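PDB 6ICL: methylxanthine N3-demethylase NdmB from Pseudomonas putida, which catalyses the N3-demethylation of theobromine and related methylxanthines, releasing formaldehyde, as a Rieske non-heme iron oxygenase in bacterial caffeine degradation. Local coordinates for residues 195-200 and 312-317; 177-182 and 186-191; 287-292 and 305-310. All blocks are in the same frame, centred on the assembly; numbering follows the deposited sequence.

All three contacts lie in the catalytic domain and gather around one helix, 300-319, and the mononuclear iron it helps to hold. Interaction 1 is the iron site itself. Interaction 2, its centre about 13 Å away, adjoins it: Asn191 ND2 lies 3.2 Å from Asp314 OD1, a probable hydrogen bond, and Trp181 CH2 packs 3.5 Å from Asp314 CB. Interaction 3, about 12 Å from interaction 2 between centres, lays an earlier part of helix 300-319 on strand 284-294, the neighbour of strand 171-181; Tyr179 O and Asn287 N, 2.7 Å apart, join those strands. Interactions 1 and 2 both also touch a second subunit.

Interaction 1: 195-200 and 312-317; sequences FSHFAF and DEDQPV. With FE (Fe (III) ion), chain C.
His197 and Asp314 meet at the iron with their CA atoms 9.1 Å apart, one the third residue of a type I turn from Phe195 to Phe198, the other in the C-terminal half of helix 300-319. The metal joins them. His197 gives the iron its NE2 at 2.1 Å, while Asp314 binds through both carboxylate oxygens, OD1 at 2.3 Å and OD2 at 2.2 Å, as a bidentate ligand. His202 completes the two-histidine, one-carboxylate facial triad of Rieske oxygenases, and a water is the remaining ligand found, 2.1 Å from the iron. The ring and carboxylate planes stand 60° apart, and NE2 of His197 comes within 3.1 Å of OD1 of Asp314 because the two are adjacent (cis) ligands of one metal, not because they share a proton. With CG of His197 set between its backbone N and carbonyl carbon (chi1 75°), the imidazole is carried across toward the helix. Its other nitrogen, ND1, is hydrogen-bonded to Asp194, which fixes the ring's rotation, and CD1 of Phe198 lies over one ring face, 3.8 Å above the plane. Asn191 bonds to OD1 of Asp314 and Glu313 bonds to ND1 of His202, so second-shell residues position the first-shell ligands. His108 of a second subunit, a residue of its Rieske cluster pocket, packs on His197. The site is thus set between helix 300-319, which carries Asp314, and the short helix 198-201, with Trp181 of strand 171-181 packed against Asp314.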
loop_
_atom_site.group_PDB
_atom_site.type_symbol
_atom_site.label_atom_id
_atom_site.label_comp_id
_atom_site.label_asym_id
_atom_site.label_seq_id
_atom_site.Cartn_x
_atom_site.Cartn_y
_atom_site.Cartn_z
ATOM N N PHE A 195 37.422 -12.165 -6.003
ATOM C CA PHE A 195 37.077 -12.651 -7.338
ATOM C C PHE A 195 36.461 -14.037 -7.342
ATOM O O PHE A 195 35.763 -14.388 -8.301
ATOM C CB PHE A 195 38.322 -12.693 -8.239
ATOM C CG PHE A 195 38.641 -11.392 -8.898
ATOM C CD1 PHE A 195 38.095 -11.076 -10.127
ATOM C CD2 PHE A 195 39.493 -10.489 -8.298
ATOM C CE1 PHE A 195 38.389 -9.868 -10.746
ATOM C CE2 PHE A 195 39.792 -9.276 -8.911
ATOM C CZ PHE A 195 39.236 -8.972 -10.141
ATOM N N SER A 196 36.705 -14.843 -6.310
ATOM C CA SER A 196 36.237 -16.221 -6.375
ATOM C C SER A 196 34.716 -16.346 -6.361
ATOM O O SER A 196 34.211 -17.433 -6.650
ATOM C CB SER A 196 36.832 -17.028 -5.228
ATOM O OG SER A 196 36.384 -16.540 -3.991
ATOM N N HIS A 197 33.964 -15.276 -6.065
ATOM C CA HIS A 197 32.511 -15.399 -6.114
ATOM C C HIS A 197 31.909 -15.108 -7.490
ATOM O O HIS A 197 30.701 -15.320 -7.662
ATOM C CB HIS A 197 31.847 -14.484 -5.065
ATOM C CG HIS A 197 31.845 -13.029 -5.430
ATOM N ND1 HIS A 197 32.887 -12.182 -5.120
ATOM C CD2 HIS A 197 30.915 -12.268 -6.057
ATOM C CE1 HIS A 197 32.606 -10.965 -5.555
ATOM N NE2 HIS A 197 31.415 -10.991 -6.129
ATOM N N PHE A 198 32.704 -14.636 -8.472
ATOM C CA PHE A 198 32.135 -14.239 -9.768
ATOM C C PHE A 198 31.380 -15.383 -10.437
ATOM O O PHE A 198 30.306 -15.167 -11.019
ATOM C CB PHE A 198 33.221 -13.740 -10.726
ATOM C CG PHE A 198 33.686 -12.347 -10.452
ATOM C CD1 PHE A 198 33.561 -11.788 -9.185
ATOM C CD2 PHE A 198 34.251 -11.586 -11.463
ATOM C CE1 PHE A 198 33.995 -10.492 -8.927
ATOM C CE2 PHE A 198 34.691 -10.307 -11.210
ATOM C CZ PHE A 198 34.566 -9.759 -9.932
ATOM N N ALA A 199 31.932 -16.605 -10.396
ATOM C CA ALA A 199 31.300 -17.700 -11.138
ATOM C C ALA A 199 29.906 -18.002 -10.607
ATOM O O ALA A 199 29.037 -18.482 -11.354
ATOM C CB ALA A 199 32.181 -18.955 -11.080
ATOM N N PHE A 200 29.656 -17.693 -9.337
ATOM C CA PHE A 200 28.389 -18.054 -8.713
ATOM C C PHE A 200 27.452 -16.869 -8.549
ATOM O O PHE A 200 26.235 -17.024 -8.710
ATOM C CB PHE A 200 28.681 -18.747 -7.367
ATOM C CG PHE A 200 29.768 -19.803 -7.503
ATOM C CD1 PHE A 200 29.467 -21.064 -8.019
ATOM C CD2 PHE A 200 31.102 -19.495 -7.227
ATOM C CE1 PHE A 200 30.483 -22.017 -8.219
ATOM C CE2 PHE A 200 32.120 -20.444 -7.418
ATOM C CZ PHE A 200 31.810 -21.693 -7.901
ATOM N N ASP A 312 23.301 -5.449 -7.644
ATOM C CA ASP A 312 22.065 -6.165 -7.348
ATOM C C ASP A 312 22.260 -7.674 -7.342
ATOM O O ASP A 312 21.474 -8.372 -6.698
ATOM C CB ASP A 312 20.958 -5.794 -8.344
ATOM C CG ASP A 312 20.389 -4.408 -8.091
ATOM O OD1 ASP A 312 20.505 -3.888 -6.948
ATOM O OD2 ASP A 312 19.830 -3.839 -9.056
ATOM N N GLU A 313 23.294 -8.189 -8.018
ATOM C CA GLU A 313 23.610 -9.616 -7.894
ATOM C C GLU A 313 24.255 -9.932 -6.541
ATOM O O GLU A 313 23.889 -10.913 -5.891
ATOM C CB GLU A 313 24.508 -10.053 -9.057
ATOM C CG GLU A 313 23.781 -10.005 -10.382
ATOM C CD GLU A 313 24.706 -10.145 -11.566
ATOM O OE1 GLU A 313 25.934 -9.947 -11.420
ATOM O OE2 GLU A 313 24.193 -10.439 -12.655
ATOM N N ASP A 314 25.183 -9.091 -6.086
ATOM C CA ASP A 314 25.832 -9.313 -4.794
ATOM C C ASP A 314 24.871 -9.122 -3.626
ATOM O O ASP A 314 24.951 -9.850 -2.628
ATOM C CB ASP A 314 27.007 -8.355 -4.626
ATOM C CG ASP A 314 28.250 -8.775 -5.413
ATOM O OD1 ASP A 314 28.640 -9.961 -5.386
ATOM O OD2 ASP A 314 28.853 -7.897 -6.035
ATOM N N GLN A 315 23.994 -8.113 -3.699
ATOM C CA GLN A 315 23.268 -7.659 -2.518
ATOM C C GLN A 315 22.554 -8.777 -1.752
ATOM O O GLN A 315 22.782 -8.903 -0.543
ATOM C CB GLN A 315 22.259 -6.561 -2.893
ATOM C CG GLN A 315 21.532 -6.022 -1.631
ATOM C CD GLN A 315 20.660 -4.794 -1.903
ATOM O OE1 GLN A 315 20.458 -4.435 -3.053
ATOM N NE2 GLN A 315 20.164 -4.133 -0.830
ATOM N N PRO A 316 21.692 -9.593 -2.360
ATOM C CA PRO A 316 20.983 -10.593 -1.544
ATOM C C PRO A 316 21.896 -11.687 -1.006
ATOM O O PRO A 316 21.609 -12.247 0.056
ATOM C CB PRO A 316 19.934 -11.156 -2.509
ATOM C CG PRO A 316 20.526 -10.907 -3.878
ATOM C CD PRO A 316 21.244 -9.609 -3.764
ATOM N N VAL A 317 22.997 -12.001 -1.688
ATOM C CA VAL A 317 23.915 -13.011 -1.160
ATOM C C VAL A 317 24.639 -12.475 0.067
ATOM O O VAL A 317 24.694 -13.132 1.117
ATOM C CB VAL A 317 24.896 -13.461 -2.257
ATOM C CG1 VAL A 317 25.897 -14.490 -1.697
ATOM C CG2 VAL A 317 24.102 -14.043 -3.436
HETATM FE FE FE C . 30.410 -9.242 -6.736
HETATM O O HOH W 1 31.794 -7.714 -6.989
#

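Interaction 2: 177-182 and 186-191; sequences DSYIWE and ERRWEN
Tyr179 and Trp181 reach from an edge strand of the antiparallel sheet in the Rieske oxygenase catalytic domain to Arg188 and Asn191 on the helix that follows it. Strand 179-181 and helix 186-191 run at 104° to each other, their axes 10.9 Å apart at closest approach, and side chains span the gap. The hydrogen bonds across it all end on one atom: Arg188 grips the Tyr179 hydroxyl side-on, NE to OH at 3.1 Å and NH2 to OH at 3.0 Å. Both bonds lie close to the guanidinium plane and are moderately bent, as expected when two N-H groups converge on one oxygen. The phenol ring stands steeply to that plane. Tyr179 has CG between its backbone N and carbonyl carbon (chi1 62°), which sends the hydroxyl off toward the arginine.

The second kind of interaction is cation-pi. Trp181 puts the rim of its six-membered ring over one guanidinium face, off-centre, with CZ of Arg188 4.3 Å from the ring centroid and the planes tilted by 37°. CG of Arg188 extends this as a nonpolar contact, 3.7 Å from Trp181 CE3, and Tyr179 CE2 packs on a face of the indole.

Within the helix, Arg188 is tied to Asn191, whose ND2 is bonded to the hydroxyl of Tyr107 of a second subunit. Leu311 of helix 300-319 and Asn287 of the adjoining strand also pack against Arg188. OD1 of Asn191 touches the Trp181 ring at its edge and, through a lone pair in its carbonyl plane, accepts NH1 of Arg188 at 2.9 Å.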
loop_
_atom_site.group_PDB
_atom_site.type_symbol
_atom_site.label_atom_id
_atom_site.label_comp_id
_atom_site.label_asym_id
_atom_site.label_seq_id
_atom_site.Cartn_x
_atom_site.Cartn_y
_atom_site.Cartn_z
ATOM N N ASP A 177 25.290 8.227 -6.360
ATOM C CA ASP A 177 24.494 8.290 -5.136
ATOM C C ASP A 177 24.882 7.118 -4.244
ATOM O O ASP A 177 25.208 6.036 -4.730
ATOM C CB ASP A 177 22.982 8.216 -5.422
ATOM C CG ASP A 177 22.392 9.531 -5.935
ATOM O OD1 ASP A 177 23.031 10.603 -5.869
ATOM O OD2 ASP A 177 21.244 9.481 -6.396
ATOM N N SER A 178 24.857 7.334 -2.940
ATOM C CA SER A 178 25.201 6.244 -2.032
ATOM C C SER A 178 24.058 5.222 -1.938
ATOM O O SER A 178 22.905 5.504 -2.273
ATOM C CB SER A 178 25.517 6.801 -0.654
ATOM O OG SER A 178 24.321 7.295 -0.062
ATOM N N TYR A 179 24.381 4.015 -1.469
ATOM C CA TYR A 179 23.360 2.983 -1.322
ATOM C C TYR A 179 23.596 2.225 -0.022
ATOM O O TYR A 179 24.738 2.087 0.439
ATOM C CB TYR A 179 23.343 2.005 -2.525
ATOM C CG TYR A 179 24.635 1.246 -2.691
ATOM C CD1 TYR A 179 25.700 1.810 -3.392
ATOM C CD2 TYR A 179 24.804 -0.039 -2.144
ATOM C CE1 TYR A 179 26.911 1.128 -3.544
ATOM C CE2 TYR A 179 26.030 -0.723 -2.286
ATOM C CZ TYR A 179 27.068 -0.132 -2.998
ATOM O OH TYR A 179 28.291 -0.776 -3.165
ATOM N N ILE A 180 22.493 1.741 0.570
ATOM C CA ILE A 180 22.502 1.034 1.850
ATOM C C ILE A 180 22.455 -0.464 1.558
ATOM O O ILE A 180 21.685 -0.911 0.697
ATOM C CB ILE A 180 21.312 1.470 2.728
ATOM C CG1 ILE A 180 21.490 2.914 3.202
ATOM C CG2 ILE A 180 21.091 0.519 3.915
ATOM C CD1 ILE A 180 22.152 3.039 4.573
ATOM N N TRP A 181 23.310 -1.235 2.230
ATOM C CA TRP A 181 23.155 -2.687 2.326
ATOM C C TRP A 181 22.916 -3.032 3.786
ATOM O O TRP A 181 23.505 -2.407 4.682
ATOM C CB TRP A 181 24.395 -3.460 1.820
ATOM C CG TRP A 181 24.478 -3.659 0.315
ATOM C CD1 TRP A 181 23.629 -3.158 -0.632
ATOM C CD2 TRP A 181 25.464 -4.440 -0.403
ATOM N NE1 TRP A 181 24.030 -3.564 -1.895
ATOM C CE2 TRP A 181 25.139 -4.365 -1.780
ATOM C CE3 TRP A 181 26.578 -5.198 -0.011
ATOM C CZ2 TRP A 181 25.889 -5.014 -2.765
ATOM C CZ3 TRP A 181 27.331 -5.835 -0.992
ATOM C CH2 TRP A 181 26.983 -5.742 -2.352
ATOM N N GLU A 182 22.058 -4.028 4.023
ATOM C CA GLU A 182 21.802 -4.527 5.380
ATOM C C GLU A 182 22.845 -5.591 5.744
ATOM O O GLU A 182 22.576 -6.795 5.872
ATOM C CB GLU A 182 20.376 -5.059 5.485
ATOM C CG GLU A 182 19.343 -3.961 5.248
ATOM C CD GLU A 182 17.958 -4.516 5.051
ATOM O OE1 GLU A 182 17.427 -5.118 6.013
ATOM O OE2 GLU A 182 17.408 -4.367 3.931
ATOM N N GLU A 186 32.497 -4.422 7.035
ATOM C CA GLU A 186 33.534 -5.418 6.717
ATOM C C GLU A 186 33.062 -6.389 5.643
ATOM O O GLU A 186 33.832 -6.759 4.750
ATOM C CB GLU A 186 33.959 -6.202 7.971
ATOM C CG GLU A 186 34.709 -5.392 9.025
ATOM C CD GLU A 186 33.763 -4.578 9.921
ATOM O OE1 GLU A 186 34.244 -3.668 10.637
ATOM O OE2 GLU A 186 32.538 -4.849 9.912
ATOM N N ARG A 187 31.797 -6.826 5.711
ATOM C CA ARG A 187 31.291 -7.756 4.705
ATOM C C ARG A 187 31.279 -7.114 3.332
ATOM O O ARG A 187 31.496 -7.795 2.312
ATOM C CB ARG A 187 29.877 -8.223 5.050
ATOM C CG ARG A 187 29.710 -8.881 6.396
ATOM C CD ARG A 187 30.153 -10.297 6.348
ATOM N NE ARG A 187 29.696 -11.054 7.510
ATOM C CZ ARG A 187 30.176 -12.254 7.808
ATOM N NH1 ARG A 187 31.112 -12.779 7.025
ATOM N NH2 ARG A 187 29.745 -12.910 8.882
ATOM N N ARG A 188 30.966 -5.818 3.272
ATOM C CA ARG A 188 30.954 -5.135 1.977
ATOM C C ARG A 188 32.364 -5.038 1.391
ATOM O O ARG A 188 32.563 -5.256 0.191
ATOM C CB ARG A 188 30.335 -3.744 2.107
ATOM C CG ARG A 188 29.604 -3.293 0.840
ATOM C CD ARG A 188 30.577 -2.689 -0.121
ATOM N NE ARG A 188 30.079 -2.613 -1.494
ATOM C CZ ARG A 188 30.144 -3.609 -2.372
ATOM N NH1 ARG A 188 30.660 -4.786 -2.025
ATOM N NH2 ARG A 188 29.683 -3.433 -3.599
ATOM N N TRP A 189 33.346 -4.694 2.222
ATOM C CA TRP A 189 34.728 -4.606 1.761
ATOM C C TRP A 189 35.223 -5.956 1.244
ATOM O O TRP A 189 35.759 -6.053 0.131
ATOM C CB TRP A 189 35.612 -4.101 2.906
ATOM C CG TRP A 189 36.971 -3.692 2.464
ATOM C CD1 TRP A 189 37.383 -2.434 2.151
ATOM C CD2 TRP A 189 38.112 -4.545 2.289
ATOM N NE1 TRP A 189 38.715 -2.444 1.802
ATOM C CE2 TRP A 189 39.185 -3.731 1.876
ATOM C CE3 TRP A 189 38.329 -5.921 2.446
ATOM C CZ2 TRP A 189 40.464 -4.243 1.606
ATOM C CZ3 TRP A 189 39.618 -6.433 2.182
ATOM C CH2 TRP A 189 40.655 -5.594 1.769
ATOM N N GLU A 190 35.022 -7.022 2.024
ATOM C CA GLU A 190 35.485 -8.336 1.581
ATOM C C GLU A 190 34.786 -8.779 0.310
ATOM O O GLU A 190 35.385 -9.475 -0.515
ATOM C CB GLU A 190 35.272 -9.378 2.669
ATOM C CG GLU A 190 36.078 -9.086 3.916
ATOM C CD GLU A 190 36.004 -10.230 4.900
ATOM O OE1 GLU A 190 35.170 -11.133 4.692
ATOM O OE2 GLU A 190 36.765 -10.220 5.883
ATOM N N ASN A 191 33.526 -8.396 0.129
ATOM C CA ASN A 191 32.861 -8.697 -1.134
ATOM C C ASN A 191 33.535 -7.983 -2.300
ATOM O O ASN A 191 33.669 -8.548 -3.389
ATOM C CB ASN A 191 31.385 -8.305 -1.056
ATOM C CG ASN A 191 30.671 -8.462 -2.389
ATOM O OD1 ASN A 191 30.168 -7.492 -2.948
ATOM N ND2 ASN A 191 30.638 -9.676 -2.905
#

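Interaction 3: 287-292 and 305-310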
loop_
_atom_site.group_PDB
_atom_site.type_symbol
_atom_site.label_atom_id
_atom_site.label_comp_id
_atom_site.label_asym_id
_atom_site.label_seq_id
_atom_site.Cartn_x
_atom_site.Cartn_y
_atom_site.Cartn_z
ATOM N N ASN A 287 27.202 2.907 1.263
ATOM C CA ASN A 287 28.313 2.647 0.380
ATOM C C ASN A 287 28.385 3.707 -0.709
ATOM O O ASN A 287 27.364 4.085 -1.302
ATOM C CB ASN A 287 28.161 1.247 -0.190
ATOM C CG ASN A 287 28.047 0.226 0.922
ATOM O OD1 ASN A 287 29.025 -0.032 1.602
ATOM N ND2 ASN A 287 26.832 -0.299 1.170
ATOM N N PHE A 288 29.609 4.163 -0.955
ATOM C CA PHE A 288 29.929 5.268 -1.844
ATOM C C PHE A 288 30.795 4.737 -2.970
ATOM O O PHE A 288 31.889 4.223 -2.718
ATOM C CB PHE A 288 30.650 6.357 -1.066
ATOM C CG PHE A 288 29.792 6.990 -0.041
ATOM C CD1 PHE A 288 29.604 6.384 1.195
ATOM C CD2 PHE A 288 29.127 8.176 -0.321
ATOM C CE1 PHE A 288 28.799 6.947 2.135
ATOM C CE2 PHE A 288 28.315 8.760 0.636
ATOM C CZ PHE A 288 28.135 8.143 1.859
ATOM N N MET A 289 30.307 4.843 -4.200
ATOM C CA MET A 289 31.041 4.377 -5.364
ATOM C C MET A 289 31.456 5.558 -6.234
ATOM O O MET A 289 30.674 6.501 -6.430
ATOM C CB MET A 289 30.187 3.406 -6.178
ATOM C CG MET A 289 30.856 2.923 -7.442
ATOM S SD MET A 289 29.772 1.799 -8.323
ATOM C CE MET A 289 28.733 2.964 -9.172
ATOM N N ILE A 290 32.689 5.499 -6.761
ATOM C CA ILE A 290 33.204 6.476 -7.720
ATOM C C ILE A 290 33.822 5.717 -8.889
ATOM O O ILE A 290 34.601 4.775 -8.691
ATOM C CB ILE A 290 34.224 7.436 -7.077
ATOM C CG1 ILE A 290 33.523 8.246 -5.978
ATOM C CG2 ILE A 290 34.873 8.356 -8.141
ATOM C CD1 ILE A 290 34.408 9.250 -5.235
ATOM N N ILE A 291 33.445 6.098 -10.104
ATOM C CA ILE A 291 33.995 5.527 -11.328
ATOM C C ILE A 291 34.805 6.612 -12.025
ATOM O O ILE A 291 34.293 7.715 -12.258
ATOM C CB ILE A 291 32.878 5.008 -12.247
ATOM C CG1 ILE A 291 31.965 4.036 -11.488
ATOM C CG2 ILE A 291 33.458 4.356 -13.491
ATOM C CD1 ILE A 291 30.712 3.646 -12.271
ATOM N N VAL A 292 36.068 6.315 -12.330
ATOM C CA VAL A 292 36.943 7.214 -13.076
ATOM C C VAL A 292 37.380 6.500 -14.335
ATOM O O VAL A 292 37.879 5.367 -14.274
ATOM C CB VAL A 292 38.171 7.651 -12.267
ATOM C CG1 VAL A 292 38.947 8.747 -13.044
ATOM C CG2 VAL A 292 37.737 8.144 -10.900
ATOM N N ALA A 305 24.571 2.083 -14.576
ATOM C CA ALA A 305 23.615 0.986 -14.614
ATOM C C ALA A 305 24.319 -0.359 -14.626
ATOM O O ALA A 305 23.795 -1.323 -14.067
ATOM C CB ALA A 305 22.695 1.101 -15.825
ATOM N N PHE A 306 25.483 -0.460 -15.267
ATOM C CA PHE A 306 26.171 -1.743 -15.238
ATOM C C PHE A 306 26.626 -2.066 -13.827
ATOM O O PHE A 306 26.439 -3.189 -13.360
ATOM C CB PHE A 306 27.355 -1.763 -16.199
ATOM C CG PHE A 306 28.124 -3.051 -16.145
ATOM C CD1 PHE A 306 27.612 -4.187 -16.725
ATOM C CD2 PHE A 306 29.321 -3.135 -15.453
ATOM C CE1 PHE A 306 28.298 -5.379 -16.651
ATOM C CE2 PHE A 306 30.011 -4.316 -15.377
ATOM C CZ PHE A 306 29.504 -5.436 -15.976
ATOM N N GLN A 307 27.177 -1.076 -13.109
ATOM C CA GLN A 307 27.592 -1.324 -11.732
ATOM C C GLN A 307 26.395 -1.638 -10.844
ATOM O O GLN A 307 26.494 -2.479 -9.942
ATOM C CB GLN A 307 28.384 -0.129 -11.183
ATOM C CG GLN A 307 29.693 0.116 -11.895
ATOM C CD GLN A 307 30.651 -1.059 -11.747
ATOM O OE1 GLN A 307 30.638 -1.775 -10.737
ATOM N NE2 GLN A 307 31.470 -1.274 -12.765
ATOM N N LYS A 308 25.251 -0.990 -11.080
ATOM C CA LYS A 308 24.065 -1.352 -10.309
ATOM C C LYS A 308 23.653 -2.798 -10.572
ATOM O O LYS A 308 23.242 -3.515 -9.656
ATOM C CB LYS A 308 22.903 -0.409 -10.619
ATOM C CG LYS A 308 21.627 -0.820 -9.906
ATOM C CD LYS A 308 20.452 0.121 -10.167
ATOM C CE LYS A 308 19.150 -0.503 -9.654
ATOM N NZ LYS A 308 19.254 -0.816 -8.207
ATOM N N ARG A 309 23.732 -3.238 -11.826
ATOM C CA ARG A 309 23.408 -4.629 -12.128
ATOM C C ARG A 309 24.290 -5.593 -11.329
ATOM O O ARG A 309 23.803 -6.573 -10.757
ATOM C CB ARG A 309 23.557 -4.865 -13.626
ATOM C CG ARG A 309 23.322 -6.298 -14.049
ATOM C CD ARG A 309 23.539 -6.431 -15.544
ATOM N NE ARG A 309 23.371 -7.813 -15.995
ATOM C CZ ARG A 309 23.705 -8.244 -17.206
ATOM N NH1 ARG A 309 24.227 -7.400 -18.092
ATOM N NH2 ARG A 309 23.533 -9.521 -17.529
ATOM N N VAL A 310 25.581 -5.310 -11.255
ATOM C CA VAL A 310 26.488 -6.121 -10.451
ATOM C C VAL A 310 26.109 -6.044 -8.975
ATOM O O VAL A 310 25.998 -7.071 -8.289
ATOM C CB VAL A 310 27.932 -5.665 -10.703
ATOM C CG1 VAL A 310 28.887 -6.204 -9.626
ATOM C CG2 VAL A 310 28.352 -6.092 -12.122
#
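Gln307 meets the sheet with the aliphatic base of its side chain, its CB and CG resting against the ends of Met289 and Ile291. CE of Met289 lies 3.7 Å from CB of Gln307, and SD of Met289 is equally near that CB; the sulfur and methyl cross obliquely over the first carbons of the glutamine. Next to it, CD1 of Ile291 reaches CG of Gln307, also at 3.7 Å. The contact between the two segments is small and purely van der Waals.

The torsions explain the reach. Met289 runs out fully extended from the strand, CG anti to the backbone N (chi1 177°), and turns only at its last bond (chi3 82°), which brings the methyl round to the glutamine. The bend of Gln307 at chi2 (-62°) turns its amide aside from the two side chains, leaving CB and CG as the touching atoms. An alanine in place of Met289 would probably leave CB of Gln307 without its sulfur and methyl neighbours and open a gap between helix and strand.

Further out, Leu273 of strand 270-281 also packs on Gln307, and Phe271 of that strand on Ile291. Backbone bonds from Met289 to Ala176 and from Ile291 to Ile174 tie strand 284-294 to strand 171-181, fixing where the two side chains emerge. Along the helix, Val310 packs on His202, an iron ligand, and the side chain of Gln307 is about 8 Å from the iron at its nearest atom. The arrangement is that of a helix laid on an antiparallel sheet, here in the catalytic domain of a Rieske non-heme iron oxygenase, where the same helix goes on to supply the iron-binding aspartate.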